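Local atomic coordinates of alpha-1,3-glucanase (Bacillus circulans, PDB entry 5ZRU), a protein that hydrolyses alpha-1,3-glucan as a family GH87 glycoside hydrolase, represented here by its catalytic unit. Residues S188-G193 against Y221-T226; N313-H318 against N343-N348. All coordinates share one frame; numbering follows the deposited sequence.

Interaction 1: residues S188-G193 against Y221-T226. With PE5 (3,6,9,12,15,18,21,24-octaoxahexacosan-1-ol), chain C; SO4 (sulfate ion), chain E.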
ATOM      1  N   SER A 188      -8.569  13.136 -27.371  1.00 13.35           N
ATOM      2  CA  SER A 188      -7.264  12.791 -26.821  1.00 11.04           C
ATOM      3  C   SER A 188      -6.581  14.051 -26.314  1.00 13.99           C
ATOM      4  O   SER A 188      -6.791  15.142 -26.849  1.00 13.83           O
ATOM      5  CB  SER A 188      -6.378  12.109 -27.870  1.00 12.65           C
ATOM      6  OG  SER A 188      -5.040  11.956 -27.403  1.00 12.93           O
ATOM      7  N   VAL A 189      -5.763  13.899 -25.271  1.00 10.71           N
ATOM      8  CA  VAL A 189      -5.010  15.052 -24.785  1.00 11.64           C
ATOM      9  C   VAL A 189      -4.094  15.600 -25.871  1.00 13.43           C
ATOM     10  O   VAL A 189      -3.787  16.799 -25.885  1.00 15.37           O
ATOM     11  CB  VAL A 189      -4.209  14.690 -23.521  1.00 11.80           C
ATOM     12  CG1 VAL A 189      -5.160  14.386 -22.357  1.00 13.28           C
ATOM     13  CG2 VAL A 189      -3.262  13.522 -23.809  1.00 11.50           C
ATOM     14  N   THR A 190      -3.646  14.753 -26.798  1.00 13.73           N
ATOM     15  CA  THR A 190      -2.786  15.256 -27.864  1.00 15.83           C
ATOM     16  C   THR A 190      -3.564  16.069 -28.896  1.00 17.99           C
ATOM     17  O   THR A 190      -2.949  16.833 -29.650  1.00 17.32           O
ATOM     18  CB  THR A 190      -2.037  14.108 -28.548  1.00 16.16           C
ATOM     19  OG1 THR A 190      -2.974  13.185 -29.117  1.00 18.55           O
ATOM     20  CG2 THR A 190      -1.151  13.370 -27.549  1.00 17.17           C
ATOM     21  N   ASP A 191      -4.894  15.931 -28.943  1.00 16.36           N
ATOM     22  CA  ASP A 191      -5.699  16.818 -29.777  1.00 17.85           C
ATOM     23  C   ASP A 191      -5.570  18.268 -29.345  1.00 19.25           C
ATOM     24  O   ASP A 191      -5.817  19.173 -30.151  1.00 20.99           O
ATOM     25  CB  ASP A 191      -7.186  16.447 -29.727  1.00 15.89           C
ATOM     26  CG  ASP A 191      -7.480  15.070 -30.277  1.00 17.88           C
ATOM     27  OD1 ASP A 191      -6.631  14.503 -30.991  1.00 17.18           O
ATOM     28  OD2 ASP A 191      -8.589  14.559 -29.994  1.00 17.03           O
ATOM     29  N   PHE A 192      -5.214  18.507 -28.084  1.00 16.73           N
ATOM     30  CA  PHE A 192      -5.197  19.842 -27.505  1.00 18.15           C
ATOM     31  C   PHE A 192      -3.789  20.308 -27.168  1.00 18.49           C
ATOM     32  O   PHE A 192      -3.612  21.261 -26.403  1.00 19.65           O
ATOM     33  CB  PHE A 192      -6.119  19.877 -26.284  1.00 17.40           C
ATOM     34  CG  PHE A 192      -7.558  19.694 -26.650  1.00 16.18           C
ATOM     35  CD1 PHE A 192      -8.346  20.788 -26.973  1.00 26.28           C
ATOM     36  CD2 PHE A 192      -8.104  18.428 -26.763  1.00 20.15           C
ATOM     37  CE1 PHE A 192      -9.662  20.626 -27.354  1.00 24.32           C
ATOM     38  CE2 PHE A 192      -9.424  18.262 -27.151  1.00 21.56           C
ATOM     39  CZ  PHE A 192     -10.193  19.358 -27.447  1.00 24.97           C
ATOM     40  N   GLY A 193      -2.778  19.661 -27.736  1.00 17.87           N
ATOM     41  CA  GLY A 193      -1.419  20.155 -27.651  1.00 16.69           C
ATOM     42  C   GLY A 193      -0.493  19.349 -26.775  1.00 17.15           C
ATOM     43  O   GLY A 193       0.710  19.644 -26.754  1.00 19.14           O
ATOM     44  N   TYR A 221      -9.105  10.208 -23.812  1.00 11.15           N
ATOM     45  CA  TYR A 221      -8.039   9.233 -23.997  1.00 10.91           C
ATOM     46  C   TYR A 221      -6.682   9.892 -23.782  1.00 11.91           C
ATOM     47  O   TYR A 221      -6.445  11.016 -24.235  1.00 10.37           O
ATOM     48  CB  TYR A 221      -8.118   8.642 -25.410  1.00 10.67           C
ATOM     49  CG  TYR A 221      -7.052   7.619 -25.773  1.00  9.03           C
ATOM     50  CD1 TYR A 221      -7.014   6.377 -25.149  1.00 11.28           C
ATOM     51  CD2 TYR A 221      -6.124   7.878 -26.784  1.00 12.00           C
ATOM     52  CE1 TYR A 221      -6.063   5.431 -25.503  1.00 11.08           C
ATOM     53  CE2 TYR A 221      -5.168   6.931 -27.149  1.00 11.70           C
ATOM     54  CZ  TYR A 221      -5.153   5.710 -26.499  1.00 10.11           C
ATOM     55  OH  TYR A 221      -4.238   4.767 -26.849  1.00 11.68           O
ATOM     56  N   ILE A 222      -5.797   9.194 -23.080  1.00 10.06           N
ATOM     57  CA  ILE A 222      -4.408   9.606 -22.935  1.00 12.05           C
ATOM     58  C   ILE A 222      -3.554   8.549 -23.632  1.00 12.21           C
ATOM     59  O   ILE A 222      -3.491   7.405 -23.161  1.00  9.39           O
ATOM     60  CB  ILE A 222      -4.001   9.765 -21.464  1.00 11.33           C
ATOM     61  CG1 ILE A 222      -4.945  10.732 -20.751  1.00 12.23           C
ATOM     62  CG2 ILE A 222      -2.556  10.294 -21.362  1.00 10.13           C
ATOM     63  CD1 ILE A 222      -4.776  10.741 -19.240  1.00 11.44           C
ATOM     64  N   PRO A 223      -2.904   8.869 -24.760  1.00 10.12           N
ATOM     65  CA  PRO A 223      -2.185   7.829 -25.512  1.00 11.68           C
ATOM     66  C   PRO A 223      -0.921   7.379 -24.806  1.00 10.30           C
ATOM     67  O   PRO A 223      -0.584   7.895 -23.735  1.00 10.02           O
ATOM     68  CB  PRO A 223      -1.858   8.517 -26.844  1.00 16.60           C
ATOM     69  CG  PRO A 223      -1.778   9.950 -26.489  1.00 18.91           C
ATOM     70  CD  PRO A 223      -2.852  10.171 -25.439  1.00 16.65           C
ATOM     71  N   ALA A 224      -0.222   6.417 -25.404  1.00 11.17           N
ATOM     72  CA  ALA A 224       1.036   5.945 -24.837  1.00 10.32           C
ATOM     73  C   ALA A 224       2.053   7.076 -24.764  1.00 10.72           C
ATOM     74  O   ALA A 224       2.114   7.942 -25.642  1.00 11.18           O
ATOM     75  CB  ALA A 224       1.603   4.800 -25.678  1.00 12.46           C
ATOM     76  N   GLY A 225       2.869   7.050 -23.720  1.00 11.09           N
ATOM     77  CA  GLY A 225       3.934   8.014 -23.541  1.00 13.26           C
ATOM     78  C   GLY A 225       3.903   8.625 -22.156  1.00 12.77           C
ATOM     79  O   GLY A 225       3.002   8.390 -21.353  1.00 10.35           O
ATOM     80  N   THR A 226       4.929   9.425 -21.890  1.00 13.27           N
ATOM     81  CA  THR A 226       5.044  10.141 -20.627  1.00 12.08           C
ATOM     82  C   THR A 226       4.586  11.580 -20.814  1.00 13.03           C
ATOM     83  O   THR A 226       5.093  12.294 -21.688  1.00 11.20           O
ATOM     84  CB  THR A 226       6.479  10.114 -20.101  1.00 14.52           C
ATOM     85  OG1 THR A 226       6.861   8.761 -19.829  1.00 13.53           O
ATOM     86  CG2 THR A 226       6.586  10.937 -18.811  1.00 12.07           C
TER
HETATM   87  C48 PE5 C 601      10.457  14.298 -11.832  1.00 21.35           C
HETATM   88  C50 PE5 C 601      10.637  13.587 -10.486  1.00 21.41           C
HETATM   89  O1  PE5 C 601      12.000  13.504 -10.164  1.00 28.07           O
HETATM   90  C1  PE5 C 601      12.278  12.933  -8.914  1.00 25.78           C
HETATM   91  C2  PE5 C 601      13.782  12.705  -8.743  1.00 22.90           C
HETATM   92  O2  PE5 C 601      14.226  11.759  -9.674  1.00 21.48           O
HETATM   93  C3  PE5 C 601      15.609  11.560  -9.729  1.00 23.37           C
HETATM   94  C4  PE5 C 601      15.943  10.552 -10.836  1.00 22.27           C
HETATM   95  O3  PE5 C 601      15.251   9.352 -10.614  1.00 27.46           O
HETATM   96  C5  PE5 C 601      15.523   8.299 -11.500  1.00 20.78           C
HETATM   97  C6  PE5 C 601      14.217   7.665 -12.003  1.00 31.37           C
HETATM   98  O4  PE5 C 601      13.767   6.639 -11.156  1.00 30.13           O
HETATM   99  C7  PE5 C 601      12.381   6.586 -10.936  1.00 27.79           C
HETATM  100  C8  PE5 C 601      11.626   6.561 -12.268  1.00 30.45           C
HETATM  101  O5  PE5 C 601      10.286   6.867 -12.046  1.00 33.05           O
HETATM  102  C9  PE5 C 601       9.543   7.138 -13.203  1.00 30.07           C
HETATM  103  C10 PE5 C 601       8.646   5.943 -13.497  1.00 27.79           C
HETATM  104  O6  PE5 C 601       8.869   5.509 -14.805  1.00 27.56           O
HETATM  105  C11 PE5 C 601       8.484   4.189 -15.057  1.00 27.21           C
HETATM  106  C12 PE5 C 601       9.032   3.732 -16.402  1.00 25.99           C
HETATM  107  O7  PE5 C 601       7.932   3.434 -17.204  1.00 24.43           O
HETATM  108  C13 PE5 C 601       8.076   2.303 -18.014  1.00 21.91           C
HETATM  109  C14 PE5 C 601       7.156   2.461 -19.222  1.00 23.80           C
HETATM  110  O8  PE5 C 601       7.136   3.813 -19.582  1.00 25.64           O
HETATM  111  C15 PE5 C 601       6.279   4.153 -20.641  1.00 24.84           C
HETATM  112  C16 PE5 C 601       7.109   4.696 -21.813  1.00 22.55           C
HETATM  113  O52 PE5 C 601       6.958   6.083 -21.933  1.00 32.17           O
HETATM  114  S   SO4 E 603      -3.950   9.528 -30.321  1.00 35.01           S
HETATM  115  O1  SO4 E 603      -3.733   8.073 -30.344  1.00 26.86           O
HETATM  116  O2  SO4 E 603      -4.589   9.918 -29.067  1.00 31.75           O
HETATM  117  O3  SO4 E 603      -4.812   9.902 -31.440  1.00 33.78           O
HETATM  118  O4  SO4 E 603      -2.653  10.208 -30.433  1.00 44.94           O

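Interaction 2: residues N313-H318 against N343-N348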
ATOM      1  N   ASN A 313      -7.276  -0.586 -12.759  1.00  8.66           N
ATOM      2  CA  ASN A 313      -6.102  -0.828 -13.596  1.00  8.22           C
ATOM      3  C   ASN A 313      -5.207   0.412 -13.641  1.00 10.13           C
ATOM      4  O   ASN A 313      -4.803   0.883 -14.704  1.00  8.28           O
ATOM      5  CB  ASN A 313      -6.522  -1.256 -15.005  1.00  8.74           C
ATOM      6  CG  ASN A 313      -7.253  -2.583 -15.009  1.00 10.80           C
ATOM      7  OD1 ASN A 313      -8.466  -2.642 -14.803  1.00 13.13           O
ATOM      8  ND2 ASN A 313      -6.513  -3.657 -15.249  1.00 10.11           N
ATOM      9  N   VAL A 314      -4.928   0.971 -12.468  1.00  9.20           N
ATOM     10  CA  VAL A 314      -3.979   2.071 -12.372  1.00  9.54           C
ATOM     11  C   VAL A 314      -2.792   1.613 -11.532  1.00  8.45           C
ATOM     12  O   VAL A 314      -2.858   0.636 -10.779  1.00  9.09           O
ATOM     13  CB  VAL A 314      -4.604   3.361 -11.786  1.00  9.93           C
ATOM     14  CG1 VAL A 314      -5.696   3.919 -12.710  1.00  8.86           C
ATOM     15  CG2 VAL A 314      -5.142   3.128 -10.357  1.00  8.86           C
ATOM     16  N   TRP A 315      -1.696   2.349 -11.674  1.00  8.18           N
ATOM     17  CA  TRP A 315      -0.438   2.075 -10.988  1.00  7.08           C
ATOM     18  C   TRP A 315       0.037   3.425 -10.465  1.00  8.82           C
ATOM     19  O   TRP A 315       0.368   4.309 -11.260  1.00  8.98           O
ATOM     20  CB  TRP A 315       0.568   1.451 -11.958  1.00  7.41           C
ATOM     21  CG  TRP A 315       1.810   0.862 -11.347  1.00  7.84           C
ATOM     22  CD1 TRP A 315       2.255   1.010 -10.062  1.00 10.46           C
ATOM     23  CD2 TRP A 315       2.765   0.024 -12.011  1.00  9.22           C
ATOM     24  NE1 TRP A 315       3.429   0.304  -9.886  1.00  9.42           N
ATOM     25  CE2 TRP A 315       3.757  -0.309 -11.070  1.00  9.46           C
ATOM     26  CE3 TRP A 315       2.875  -0.478 -13.318  1.00  8.34           C
ATOM     27  CZ2 TRP A 315       4.853  -1.121 -11.392  1.00 10.30           C
ATOM     28  CZ3 TRP A 315       3.959  -1.296 -13.635  1.00  8.78           C
ATOM     29  CH2 TRP A 315       4.928  -1.612 -12.674  1.00 10.04           C
ATOM     30  N   VAL A 316       0.008   3.623  -9.144  1.00  7.92           N
ATOM     31  CA  VAL A 316       0.324   4.930  -8.566  1.00  6.46           C
ATOM     32  C   VAL A 316       1.303   4.753  -7.415  1.00  9.28           C
ATOM     33  O   VAL A 316       1.175   3.825  -6.607  1.00  7.52           O
ATOM     34  CB  VAL A 316      -0.936   5.697  -8.101  1.00  9.37           C
ATOM     35  CG1 VAL A 316      -1.843   5.974  -9.293  1.00 13.91           C
ATOM     36  CG2 VAL A 316      -1.676   4.937  -6.994  1.00 10.00           C
ATOM     37  N   GLU A 317       2.301   5.635  -7.356  1.00  9.05           N
ATOM     38  CA  GLU A 317       3.298   5.533  -6.304  1.00  8.74           C
ATOM     39  C   GLU A 317       3.881   6.902  -5.983  1.00  9.79           C
ATOM     40  O   GLU A 317       3.829   7.832  -6.790  1.00  9.31           O
ATOM     41  CB  GLU A 317       4.422   4.546  -6.676  1.00 12.64           C
ATOM     42  CG  GLU A 317       5.138   4.792  -7.980  1.00 13.59           C
ATOM     43  CD  GLU A 317       6.144   3.676  -8.325  1.00 12.82           C
ATOM     44  OE1 GLU A 317       6.341   2.752  -7.506  1.00 13.02           O
ATOM     45  OE2 GLU A 317       6.733   3.731  -9.426  1.00 13.11           O
ATOM     46  N   HIS A 318       4.450   6.994  -4.777  1.00  7.54           N
ATOM     47  CA  HIS A 318       5.196   8.153  -4.295  1.00  7.99           C
ATOM     48  C   HIS A 318       4.311   9.355  -3.998  1.00  8.64           C
ATOM     49  O   HIS A 318       4.805  10.487  -3.903  1.00  7.68           O
ATOM     50  CB  HIS A 318       6.315   8.538  -5.272  1.00  9.25           C
ATOM     51  CG  HIS A 318       7.213   7.396  -5.617  1.00 10.55           C
ATOM     52  ND1 HIS A 318       7.717   7.198  -6.884  1.00  9.28           N
ATOM     53  CD2 HIS A 318       7.692   6.383  -4.856  1.00  9.86           C
ATOM     54  CE1 HIS A 318       8.467   6.109  -6.891  1.00 10.05           C
ATOM     55  NE2 HIS A 318       8.471   5.599  -5.671  1.00  9.10           N
ATOM     56  N   ASN A 343      -7.964  -3.911  -9.438  1.00  7.84           N
ATOM     57  CA  ASN A 343      -6.947  -4.321 -10.410  1.00  8.30           C
ATOM     58  C   ASN A 343      -5.792  -3.324 -10.468  1.00 11.16           C
ATOM     59  O   ASN A 343      -5.224  -3.079 -11.536  1.00  9.72           O
ATOM     60  CB  ASN A 343      -7.553  -4.499 -11.808  1.00  9.55           C
ATOM     61  CG  ASN A 343      -8.746  -5.447 -11.835  1.00 12.55           C
ATOM     62  OD1 ASN A 343      -8.949  -6.262 -10.927  1.00  9.23           O
ATOM     63  ND2 ASN A 343      -9.538  -5.356 -12.911  1.00 14.16           N
ATOM     64  N   SER A 344      -5.440  -2.743  -9.323  1.00  8.71           N
ATOM     65  CA  SER A 344      -4.509  -1.625  -9.296  1.00  6.63           C
ATOM     66  C   SER A 344      -3.303  -1.924  -8.415  1.00  9.52           C
ATOM     67  O   SER A 344      -3.280  -2.874  -7.629  1.00  9.83           O
ATOM     68  CB  SER A 344      -5.209  -0.349  -8.821  1.00  8.92           C
ATOM     69  OG  SER A 344      -6.256  -0.005  -9.717  1.00  8.47           O
ATOM     70  N   ARG A 345      -2.283  -1.088  -8.573  1.00  8.24           N
ATOM     71  CA  ARG A 345      -1.012  -1.215  -7.868  1.00  7.90           C
ATOM     72  C   ARG A 345      -0.776   0.109  -7.161  1.00  8.26           C
ATOM     73  O   ARG A 345      -0.572   1.140  -7.809  1.00  9.89           O
ATOM     74  CB  ARG A 345       0.117  -1.557  -8.839  1.00  9.67           C
ATOM     75  CG  ARG A 345      -0.182  -2.844  -9.630  1.00  9.95           C
ATOM     76  CD  ARG A 345       0.852  -3.120 -10.737  1.00 10.05           C
ATOM     77  NE  ARG A 345       0.323  -4.087 -11.709  1.00  9.12           N
ATOM     78  CZ  ARG A 345       1.078  -4.817 -12.529  1.00 12.57           C
ATOM     79  NH1 ARG A 345       2.393  -4.695 -12.493  1.00  9.84           N
ATOM     80  NH2 ARG A 345       0.520  -5.684 -13.375  1.00  8.98           N
ATOM     81  N   ILE A 346      -0.855   0.093  -5.841  1.00  7.40           N
ATOM     82  CA  ILE A 346      -0.848   1.313  -5.049  1.00  6.23           C
ATOM     83  C   ILE A 346       0.299   1.134  -4.069  1.00  8.86           C
ATOM     84  O   ILE A 346       0.180   0.379  -3.098  1.00  8.63           O
ATOM     85  CB  ILE A 346      -2.187   1.543  -4.340  1.00  6.93           C
ATOM     86  CG1 ILE A 346      -3.328   1.547  -5.370  1.00  8.01           C
ATOM     87  CG2 ILE A 346      -2.149   2.851  -3.539  1.00  8.12           C
ATOM     88  CD1 ILE A 346      -4.738   1.302  -4.774  1.00  7.60           C
ATOM     89  N   ARG A 347       1.437   1.766  -4.354  1.00  7.58           N
ATOM     90  CA  ARG A 347       2.686   1.348  -3.727  1.00  6.14           C
ATOM     91  C   ARG A 347       3.562   2.543  -3.398  1.00  7.75           C
ATOM     92  O   ARG A 347       3.483   3.588  -4.045  1.00  7.19           O
ATOM     93  CB  ARG A 347       3.481   0.393  -4.632  1.00  6.94           C
ATOM     94  CG  ARG A 347       2.698  -0.842  -5.105  1.00  7.64           C
ATOM     95  CD  ARG A 347       3.619  -1.756  -5.921  1.00  8.62           C
ATOM     96  NE  ARG A 347       2.952  -2.982  -6.372  1.00  7.96           N
ATOM     97  CZ  ARG A 347       3.346  -3.682  -7.430  1.00 11.40           C
ATOM     98  NH1 ARG A 347       4.400  -3.261  -8.132  1.00  8.80           N
ATOM     99  NH2 ARG A 347       2.693  -4.795  -7.795  1.00  8.37           N
ATOM    100  N   ASN A 348       4.403   2.379  -2.375  1.00  7.52           N
ATOM    101  CA  ASN A 348       5.476   3.339  -2.101  1.00  7.62           C
ATOM    102  C   ASN A 348       4.942   4.752  -1.888  1.00  7.41           C
ATOM    103  O   ASN A 348       5.552   5.732  -2.316  1.00  7.69           O
ATOM    104  CB  ASN A 348       6.507   3.329  -3.234  1.00  7.86           C
ATOM    105  CG  ASN A 348       6.921   1.945  -3.615  1.00 12.24           C
ATOM    106  OD1 ASN A 348       7.376   1.170  -2.773  1.00 11.52           O
ATOM    107  ND2 ASN A 348       6.757   1.608  -4.896  1.00  9.38           N
TER

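Interaction 1: residues S188-G193 against Y221-T226
Val189 N donates to Tyr221 O at 3.1 Å, a hydrogen bond that helps tie the end of strand 187-188, in parallel register, to strand 220-222. The Ser188 side chain leaves the backbone beside this bond. Its CB lies 3.1 Å from O2 of a sulfate and 3.8 Å from Tyr221 O, and with OG turned anti to the Ser188 N (chi1 171°) the hydroxyl heads out past Pro223, whose CD it meets at 3.4 Å. At the tip OG donates to the same sulfate O2, at 2.7 Å, and accepts from Thr190 N, closing an ST turn at the start of the 3-10 segment 189-191. That sulfate oxygen also sits at the edge of the Tyr221 ring, near its plane. Val189 CG2 packs on Pro223 CD at 3.7 Å, while the Thr190 CG2 methyl and Pro223 CG meet tip to tip. Putting an alanine at Ser188 would probably leave Thr190 N without its turn-closing acceptor and cost the sulfate a donor. Behind the apolar pairs, Phe206 of helix 203-216 touches both Val189 and Ile222. As donor and acceptor at once, the serine hydroxyl couples the turn to an anion, probably from the crystallisation liquor, that Arg182 also binds.

Interaction 2: residues N313-H318 against N343-N348
Arg345 lies over one face of the Trp315 indole, its aliphatic chain and its charge both used. CB makes a CH-pi contact with the five-membered ring, 3.9 Å from Arg345 CB to the centroid, and CD follows over the middle of the ring system. With the chain extended from CG to NE, the guanidinium reaches the six-membered ring in a cation-pi contact, its plane turned 42° from the indole. Beneath these side chains the strands run parallel: Arg345 N donates to Val314 O and Val316 N to Arg345 O, both at 2.9 Å, and Arg347 N to Val316 O at 3.1 Å. On the opposite face Val316 and Ile346 lie side by side, their CG2 methyls 4.1 Å apart. Toward the C-terminal end of the pair, Asn348 ND2 gives Glu317 OE1 a bond of 2.9 Å, and at the other end Ser344 OG, also hydrogen-bonded to Glu342 O, accepts a nearly straight bond from Val314 N at 3.2 Å.

A second shell fixes these groups. Tyr283 holds the other oxygen of Glu317, Asn372 binds Asn348 OD1, and Ser369 bonds to Arg347 NE. Neighbouring strands of a parallel beta-helix, the fold of the pectate-lyase-like clan, are joined here. Salt bridges from Glu174 to Arg345 and from Glu139 to Arg347 probably offset the buried charges, and for Arg345 alone the indole face adds a cation-pi contribution.

Interaction 1 closes before interaction 2 opens along the chain, and their centres stand 21 Å apart, with nearest atoms about 9 Å from each other. Both belong to one continuous run of parallel strand pairings: strand 187-188 pairs with 220-222, that with 245-249, then 277-285, 310-317 and 345-347. Interaction 1 thus lies at the start of the beta-helix, beside helix 203-216, whereas interaction 2 is a later strand pair close to the centre of the chain. There the side chains of Trp315 and Arg347 touch strand 76-82 and that of Asn348 touches strand 132-144, both in the antiparallel sheet that precedes the beta-helix in sequence. Together they trace how the catalytic unit begins its stack and docks its N-terminal beta domain against it.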